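Local coordinates for alanine racemase (Corynebacterium glutamicum, PDB 2DY3), which binds pyridoxal-5'-phosphate and belongs to the fold-type III family, pairing a TIM-barrel domain with a C-terminal beta domain, at residues B[272-284]-B[348-360]. Residues are numbered along the deposited sequence; the frame is centred on the assembly and turned at random.
Sequences PAGYADGMPRHAQ and VVCRPTGRTVRAY
Asp-277 and Gly-354 bring the two backbones within 4.2 Å of each other (CA to CA), where the loop following strand 267-271 meets the type II' beta turn Thr-353 to Thr-356 that leads into strand 357-360, within the C-terminal beta domain of alanine racemase. One bond ties the main chains: Thr-353 N donates to Asp-277 O at 2.7 Å. Beside it, Thr-353 CG2 packs 3.4 Å from Asp-277 C. Close backbone approach is also seen at Gly-278, whose CA makes a CA-H...O contact of 3.2 Å with Arg-351 O.

Asp-277 carries the polar part of the contact. Arg-355 grips its carboxylate side-on with two nitrogens: Arg-355 NE meets Asp-277 OD1 at 2.7 Å. Arg-355 NH2 meets Asp-277 OD2 at 3.0 Å. The two planes, 16° apart, agree with this pairing, although both donors come on the syn side tilted out of the carboxylate plane, NH2 more so. Bends at chi2 (63°) and chi3 (66°) fold the arginine back, so that one residue offers both NE and main-chain N to Asp-277 OD1. Arg-355 also bridges Asp-305 through NH2 and Glu-64 of the second subunit through NH1, placing this network at the dimer interface; the Arg-355 side chain lies about 8 Å from a bound pyridoxal-5'-phosphate. Two donors on each oxygen fix the carboxylate's rotation, and two of the four are backbone groups: Arg-355 N approaches Asp-277 OD1 nearly along the C-O axis, and Gly-274 N reaches the anti lone pair of Asp-277 OD2 at 2.9 Å.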
ATOM      1  N   PRO B 272      -6.541  15.283  -2.917  1.00 16.06           N
ATOM      2  CA  PRO B 272      -5.351  14.864  -2.174  1.00 16.07           C
ATOM      3  C   PRO B 272      -5.112  13.365  -2.027  1.00 15.77           C
ATOM      4  O   PRO B 272      -5.074  12.846  -0.916  1.00 14.08           O
ATOM      5  CB  PRO B 272      -5.537  15.555  -0.821  1.00 16.25           C
ATOM      6  CG  PRO B 272      -7.007  15.497  -0.638  1.00 13.73           C
ATOM      7  CD  PRO B 272      -7.514  15.921  -2.012  1.00 15.45           C
ATOM      8  N   ALA B 273      -4.939  12.684  -3.155  1.00 17.23           N
ATOM      9  CA  ALA B 273      -4.662  11.250  -3.169  1.00 16.18           C
ATOM     10  C   ALA B 273      -3.847  10.940  -4.426  1.00 16.09           C
ATOM     11  O   ALA B 273      -4.261  11.303  -5.530  1.00 15.20           O
ATOM     12  CB  ALA B 273      -5.963  10.460  -3.168  1.00 18.14           C
ATOM     13  N   GLY B 274      -2.694  10.285  -4.249  1.00 13.40           N
ATOM     14  CA  GLY B 274      -1.825   9.940  -5.370  1.00 14.29           C
ATOM     15  C   GLY B 274      -1.370   8.484  -5.334  1.00 15.19           C
ATOM     16  O   GLY B 274      -1.824   7.722  -4.480  1.00 16.45           O
ATOM     17  N   TYR B 275      -0.475   8.077  -6.235  1.00 16.01           N
ATOM     18  CA  TYR B 275      -0.050   6.677  -6.235  1.00 14.41           C
ATOM     19  C   TYR B 275       0.643   6.249  -4.951  1.00 17.84           C
ATOM     20  O   TYR B 275       0.755   5.054  -4.673  1.00 18.75           O
ATOM     21  CB  TYR B 275       0.824   6.329  -7.455  1.00 12.69           C
ATOM     22  CG  TYR B 275       2.023   7.212  -7.716  1.00 12.30           C
ATOM     23  CD1 TYR B 275       1.942   8.288  -8.590  1.00 11.80           C
ATOM     24  CD2 TYR B 275       3.243   6.955  -7.103  1.00 13.30           C
ATOM     25  CE1 TYR B 275       3.046   9.083  -8.849  1.00 11.33           C
ATOM     26  CE2 TYR B 275       4.349   7.744  -7.348  1.00 10.81           C
ATOM     27  CZ  TYR B 275       4.247   8.805  -8.226  1.00 12.80           C
ATOM     28  OH  TYR B 275       5.352   9.573  -8.495  1.00 13.81           O
ATOM     29  N   ALA B 276       1.104   7.217  -4.165  1.00 15.81           N
ATOM     30  CA  ALA B 276       1.746   6.898  -2.898  1.00 17.34           C
ATOM     31  C   ALA B 276       0.657   6.509  -1.901  1.00 17.69           C
ATOM     32  O   ALA B 276       0.937   5.957  -0.834  1.00 17.78           O
ATOM     33  CB  ALA B 276       2.520   8.109  -2.375  1.00 16.56           C
ATOM     34  N   ASP B 277      -0.591   6.791  -2.258  1.00 16.06           N
ATOM     35  CA  ASP B 277      -1.706   6.488  -1.370  1.00 16.96           C
ATOM     36  C   ASP B 277      -2.550   5.306  -1.847  1.00 15.77           C
ATOM     37  O   ASP B 277      -3.530   4.938  -1.208  1.00 16.50           O
ATOM     38  CB  ASP B 277      -2.581   7.739  -1.199  1.00 14.56           C
ATOM     39  CG  ASP B 277      -1.780   8.950  -0.732  1.00 16.22           C
ATOM     40  OD1 ASP B 277      -1.325   8.956   0.436  1.00 13.98           O
ATOM     41  OD2 ASP B 277      -1.595   9.893  -1.541  1.00 14.60           O
ATOM     42  N   GLY B 278      -2.171   4.714  -2.972  1.00 16.14           N
ATOM     43  CA  GLY B 278      -2.919   3.576  -3.473  1.00 17.24           C
ATOM     44  C   GLY B 278      -3.599   3.791  -4.811  1.00 17.52           C
ATOM     45  O   GLY B 278      -4.105   2.842  -5.409  1.00 15.19           O
ATOM     46  N   MET B 279      -3.637   5.034  -5.275  1.00 17.42           N
ATOM     47  CA  MET B 279      -4.260   5.334  -6.555  1.00 20.93           C
ATOM     48  C   MET B 279      -3.277   5.020  -7.667  1.00 22.71           C
ATOM     49  O   MET B 279      -2.323   5.765  -7.891  1.00 23.07           O
ATOM     50  CB  MET B 279      -4.650   6.808  -6.646  1.00 21.82           C
ATOM     51  CG  MET B 279      -5.303   7.187  -7.971  1.00 27.56           C
ATOM     52  SD  MET B 279      -6.999   6.540  -8.177  1.00 34.06           S
ATOM     53  CE  MET B 279      -6.710   4.998  -8.845  1.00 32.27           C
ATOM     54  N   PRO B 280      -3.495   3.907  -8.374  1.00 24.40           N
ATOM     55  CA  PRO B 280      -2.624   3.485  -9.476  1.00 25.89           C
ATOM     56  C   PRO B 280      -2.521   4.554 -10.561  1.00 25.93           C
ATOM     57  O   PRO B 280      -3.500   5.250 -10.859  1.00 26.84           O
ATOM     58  CB  PRO B 280      -3.315   2.228  -9.997  1.00 25.36           C
ATOM     59  CG  PRO B 280      -3.989   1.681  -8.784  1.00 28.75           C
ATOM     60  CD  PRO B 280      -4.561   2.919  -8.142  1.00 26.11           C
ATOM     61  N   ARG B 281      -1.338   4.689 -11.149  1.00 25.79           N
ATOM     62  CA  ARG B 281      -1.146   5.650 -12.225  1.00 26.57           C
ATOM     63  C   ARG B 281      -1.948   5.168 -13.441  1.00 27.65           C
ATOM     64  O   ARG B 281      -2.413   5.969 -14.249  1.00 25.91           O
ATOM     65  CB  ARG B 281       0.342   5.761 -12.579  1.00 26.34           C
ATOM     66  CG  ARG B 281       1.184   6.378 -11.469  1.00 27.47           C
ATOM     67  CD  ARG B 281       2.676   6.367 -11.771  1.00 25.16           C
ATOM     68  NE  ARG B 281       3.031   7.112 -12.977  1.00 26.75           N
ATOM     69  CZ  ARG B 281       3.297   6.549 -14.153  1.00 26.52           C
ATOM     70  NH1 ARG B 281       3.252   5.231 -14.288  1.00 26.45           N
ATOM     71  NH2 ARG B 281       3.606   7.304 -15.198  1.00 28.52           N
ATOM     72  N   HIS B 282      -2.117   3.849 -13.544  1.00 29.49           N
ATOM     73  CA  HIS B 282      -2.851   3.226 -14.646  1.00 31.44           C
ATOM     74  C   HIS B 282      -4.349   3.499 -14.614  1.00 32.65           C
ATOM     75  O   HIS B 282      -5.050   3.284 -15.608  1.00 32.38           O
ATOM     76  CB  HIS B 282      -2.624   1.710 -14.640  1.00 32.11           C
ATOM     77  CG  HIS B 282      -1.238   1.306 -15.033  1.00 35.42           C
ATOM     78  ND1 HIS B 282      -0.766   0.019 -14.881  1.00 37.11           N
ATOM     79  CD2 HIS B 282      -0.225   2.017 -15.581  1.00 35.39           C
ATOM     80  CE1 HIS B 282       0.479  -0.044 -15.319  1.00 36.32           C
ATOM     81  NE2 HIS B 282       0.830   1.154 -15.749  1.00 36.06           N
ATOM     82  N   ALA B 283      -4.846   3.965 -13.475  1.00 32.42           N
ATOM     83  CA  ALA B 283      -6.267   4.258 -13.351  1.00 32.10           C
ATOM     84  C   ALA B 283      -6.628   5.502 -14.155  1.00 32.10           C
ATOM     85  O   ALA B 283      -7.801   5.857 -14.273  1.00 31.96           O
ATOM     86  CB  ALA B 283      -6.633   4.458 -11.894  1.00 30.33           C
ATOM     87  N   GLN B 284      -5.615   6.153 -14.716  1.00 31.16           N
ATOM     88  CA  GLN B 284      -5.831   7.363 -15.500  1.00 32.72           C
ATOM     89  C   GLN B 284      -6.907   7.228 -16.579  1.00 32.90           C
ATOM     90  O   GLN B 284      -6.872   6.311 -17.399  1.00 34.01           O
ATOM     91  CB  GLN B 284      -4.516   7.814 -16.144  1.00 31.53           C
ATOM     92  CG  GLN B 284      -4.667   8.998 -17.085  1.00 31.59           C
ATOM     93  CD  GLN B 284      -3.339   9.594 -17.503  1.00 32.93           C
ATOM     94  OE1 GLN B 284      -3.293  10.534 -18.298  1.00 34.29           O
ATOM     95  NE2 GLN B 284      -2.248   9.053 -16.969  1.00 32.61           N
ATOM     96  N   VAL B 348      -9.018  -3.697  -5.050  1.00 16.62           N
ATOM     97  CA  VAL B 348      -9.376  -2.313  -4.779  1.00 15.33           C
ATOM     98  C   VAL B 348      -9.485  -2.004  -3.278  1.00 15.69           C
ATOM     99  O   VAL B 348      -9.027  -0.954  -2.835  1.00 14.89           O
ATOM    100  CB  VAL B 348     -10.692  -1.917  -5.500  1.00 17.28           C
ATOM    101  CG1 VAL B 348     -10.534  -2.115  -7.011  1.00 15.50           C
ATOM    102  CG2 VAL B 348     -11.844  -2.725  -4.980  1.00 21.38           C
ATOM    103  N   VAL B 349     -10.067  -2.900  -2.483  1.00 13.86           N
ATOM    104  CA  VAL B 349     -10.168  -2.609  -1.054  1.00 13.91           C
ATOM    105  C   VAL B 349      -8.803  -2.631  -0.370  1.00 14.77           C
ATOM    106  O   VAL B 349      -8.622  -2.022   0.684  1.00 15.37           O
ATOM    107  CB  VAL B 349     -11.119  -3.582  -0.323  1.00 14.29           C
ATOM    108  CG1 VAL B 349     -12.535  -3.437  -0.892  1.00 10.12           C
ATOM    109  CG2 VAL B 349     -10.611  -5.014  -0.438  1.00  8.36           C
ATOM    110  N   CYS B 350      -7.843  -3.321  -0.981  1.00 16.43           N
ATOM    111  CA  CYS B 350      -6.491  -3.404  -0.435  1.00 16.92           C
ATOM    112  C   CYS B 350      -5.632  -2.225  -0.873  1.00 18.02           C
ATOM    113  O   CYS B 350      -4.535  -2.030  -0.351  1.00 21.04           O
ATOM    114  CB  CYS B 350      -5.798  -4.699  -0.889  1.00 16.35           C
ATOM    115  SG  CYS B 350      -6.273  -6.198   0.005  1.00 18.30           S
ATOM    116  N   ARG B 351      -6.125  -1.435  -1.825  1.00 17.65           N
ATOM    117  CA  ARG B 351      -5.356  -0.306  -2.342  1.00 17.76           C
ATOM    118  C   ARG B 351      -5.122   0.920  -1.458  1.00 17.65           C
ATOM    119  O   ARG B 351      -3.997   1.425  -1.397  1.00 18.47           O
ATOM    120  CB  ARG B 351      -5.943   0.157  -3.679  1.00 20.28           C
ATOM    121  CG  ARG B 351      -5.723  -0.819  -4.831  1.00 26.11           C
ATOM    122  CD  ARG B 351      -4.238  -0.979  -5.175  1.00 32.61           C
ATOM    123  NE  ARG B 351      -3.447  -1.446  -4.037  1.00 39.81           N
ATOM    124  CZ  ARG B 351      -3.598  -2.629  -3.444  1.00 42.68           C
ATOM    125  NH1 ARG B 351      -4.513  -3.483  -3.884  1.00 43.57           N
ATOM    126  NH2 ARG B 351      -2.844  -2.951  -2.397  1.00 43.09           N
ATOM    127  N   PRO B 352      -6.169   1.424  -0.775  1.00 14.64           N
ATOM    128  CA  PRO B 352      -6.033   2.606   0.094  1.00 16.70           C
ATOM    129  C   PRO B 352      -4.887   2.487   1.093  1.00 16.21           C
ATOM    130  O   PRO B 352      -4.929   1.660   2.001  1.00 16.88           O
ATOM    131  CB  PRO B 352      -7.403   2.695   0.769  1.00 13.69           C
ATOM    132  CG  PRO B 352      -8.321   2.198  -0.317  1.00 14.11           C
ATOM    133  CD  PRO B 352      -7.564   0.956  -0.795  1.00 13.63           C
ATOM    134  N   THR B 353      -3.874   3.333   0.925  1.00 17.71           N
ATOM    135  CA  THR B 353      -2.693   3.296   1.780  1.00 16.83           C
ATOM    136  C   THR B 353      -2.057   4.691   1.921  1.00 16.56           C
ATOM    137  O   THR B 353      -2.718   5.707   1.708  1.00 15.25           O
ATOM    138  CB  THR B 353      -1.666   2.282   1.183  1.00 18.45           C
ATOM    139  OG1 THR B 353      -0.602   2.047   2.110  1.00 19.13           O
ATOM    140  CG2 THR B 353      -1.088   2.811  -0.129  1.00 16.61           C
ATOM    141  N   GLY B 354      -0.784   4.737   2.306  1.00 15.93           N
ATOM    142  CA  GLY B 354      -0.090   6.009   2.448  1.00 14.62           C
ATOM    143  C   GLY B 354      -0.678   6.980   3.456  1.00 16.17           C
ATOM    144  O   GLY B 354      -0.754   6.678   4.648  1.00 15.96           O
ATOM    145  N   ARG B 355      -1.091   8.156   2.985  1.00 16.18           N
ATOM    146  CA  ARG B 355      -1.660   9.169   3.868  1.00 16.14           C
ATOM    147  C   ARG B 355      -3.095   8.847   4.286  1.00 16.97           C
ATOM    148  O   ARG B 355      -3.642   9.482   5.189  1.00 19.39           O
ATOM    149  CB  ARG B 355      -1.610  10.549   3.201  1.00 13.46           C
ATOM    150  CG  ARG B 355      -0.258  11.281   3.318  1.00 14.32           C
ATOM    151  CD  ARG B 355       0.883  10.547   2.615  1.00 12.17           C
ATOM    152  NE  ARG B 355       0.716  10.506   1.163  1.00 13.26           N
ATOM    153  CZ  ARG B 355       1.238  11.386   0.316  1.00 13.25           C
ATOM    154  NH1 ARG B 355       1.971  12.399   0.767  1.00 17.06           N
ATOM    155  NH2 ARG B 355       1.041  11.244  -0.991  1.00 14.01           N
ATOM    156  N   THR B 356      -3.699   7.857   3.635  1.00 17.60           N
ATOM    157  CA  THR B 356      -5.068   7.461   3.947  1.00 16.99           C
ATOM    158  C   THR B 356      -5.211   7.071   5.416  1.00 17.32           C
ATOM    159  O   THR B 356      -4.490   6.208   5.909  1.00 16.65           O
ATOM    160  CB  THR B 356      -5.516   6.245   3.112  1.00 17.42           C
ATOM    161  OG1 THR B 356      -4.723   5.107   3.471  1.00 27.63           O
ATOM    162  CG2 THR B 356      -5.345   6.509   1.643  1.00 14.75           C
ATOM    163  N   VAL B 357      -6.152   7.700   6.108  1.00 16.82           N
ATOM    164  CA  VAL B 357      -6.384   7.390   7.513  1.00 19.64           C
ATOM    165  C   VAL B 357      -7.656   6.560   7.636  1.00 19.43           C
ATOM    166  O   VAL B 357      -8.648   6.819   6.958  1.00 18.64           O
ATOM    167  CB  VAL B 357      -6.528   8.670   8.359  1.00 20.69           C
ATOM    168  CG1 VAL B 357      -6.825   8.305   9.804  1.00 21.98           C
ATOM    169  CG2 VAL B 357      -5.255   9.486   8.270  1.00 21.22           C
ATOM    170  N   ARG B 358      -7.621   5.563   8.507  1.00 19.03           N
ATOM    171  CA  ARG B 358      -8.763   4.686   8.694  1.00 19.94           C
ATOM    172  C   ARG B 358      -9.705   5.198   9.785  1.00 20.17           C
ATOM    173  O   ARG B 358      -9.287   5.428  10.921  1.00 21.75           O
ATOM    174  CB  ARG B 358      -8.252   3.279   9.027  1.00 21.79           C
ATOM    175  CG  ARG B 358      -9.294   2.191   9.042  1.00 26.32           C
ATOM    176  CD  ARG B 358      -8.658   0.816   9.285  1.00 28.52           C
ATOM    177  NE  ARG B 358      -7.879   0.328   8.145  1.00 28.49           N
ATOM    178  CZ  ARG B 358      -6.564   0.113   8.166  1.00 28.65           C
ATOM    179  NH1 ARG B 358      -5.864   0.343   9.268  1.00 28.76           N
ATOM    180  NH2 ARG B 358      -5.947  -0.344   7.086  1.00 26.03           N
ATOM    181  N   ALA B 359     -10.974   5.389   9.428  1.00 18.86           N
ATOM    182  CA  ALA B 359     -11.987   5.854  10.373  1.00 18.85           C
ATOM    183  C   ALA B 359     -13.123   4.835  10.448  1.00 21.02           C
ATOM    184  O   ALA B 359     -13.596   4.327   9.425  1.00 20.62           O
ATOM    185  CB  ALA B 359     -12.525   7.204   9.949  1.00 17.87           C
ATOM    186  N   TYR B 360     -13.574   4.551  11.664  1.00 20.91           N
ATOM    187  CA  TYR B 360     -14.621   3.563  11.860  1.00 24.55           C
ATOM    188  C   TYR B 360     -16.036   4.124  11.940  1.00 26.17           C
ATOM    189  O   TYR B 360     -16.335   4.977  12.770  1.00 26.37           O
ATOM    190  CB  TYR B 360     -14.281   2.735  13.099  1.00 24.39           C
ATOM    191  CG  TYR B 360     -12.972   1.998  12.925  1.00 24.85           C
ATOM    192  CD1 TYR B 360     -12.900   0.858  12.131  1.00 26.11           C
ATOM    193  CD2 TYR B 360     -11.797   2.487  13.478  1.00 23.90           C
ATOM    194  CE1 TYR B 360     -11.696   0.229  11.891  1.00 27.11           C
ATOM    195  CE2 TYR B 360     -10.585   1.868  13.242  1.00 26.04           C
ATOM    196  CZ  TYR B 360     -10.541   0.738  12.446  1.00 28.67           C
ATOM    197  OH  TYR B 360      -9.338   0.115  12.198  1.00 30.76           O
TER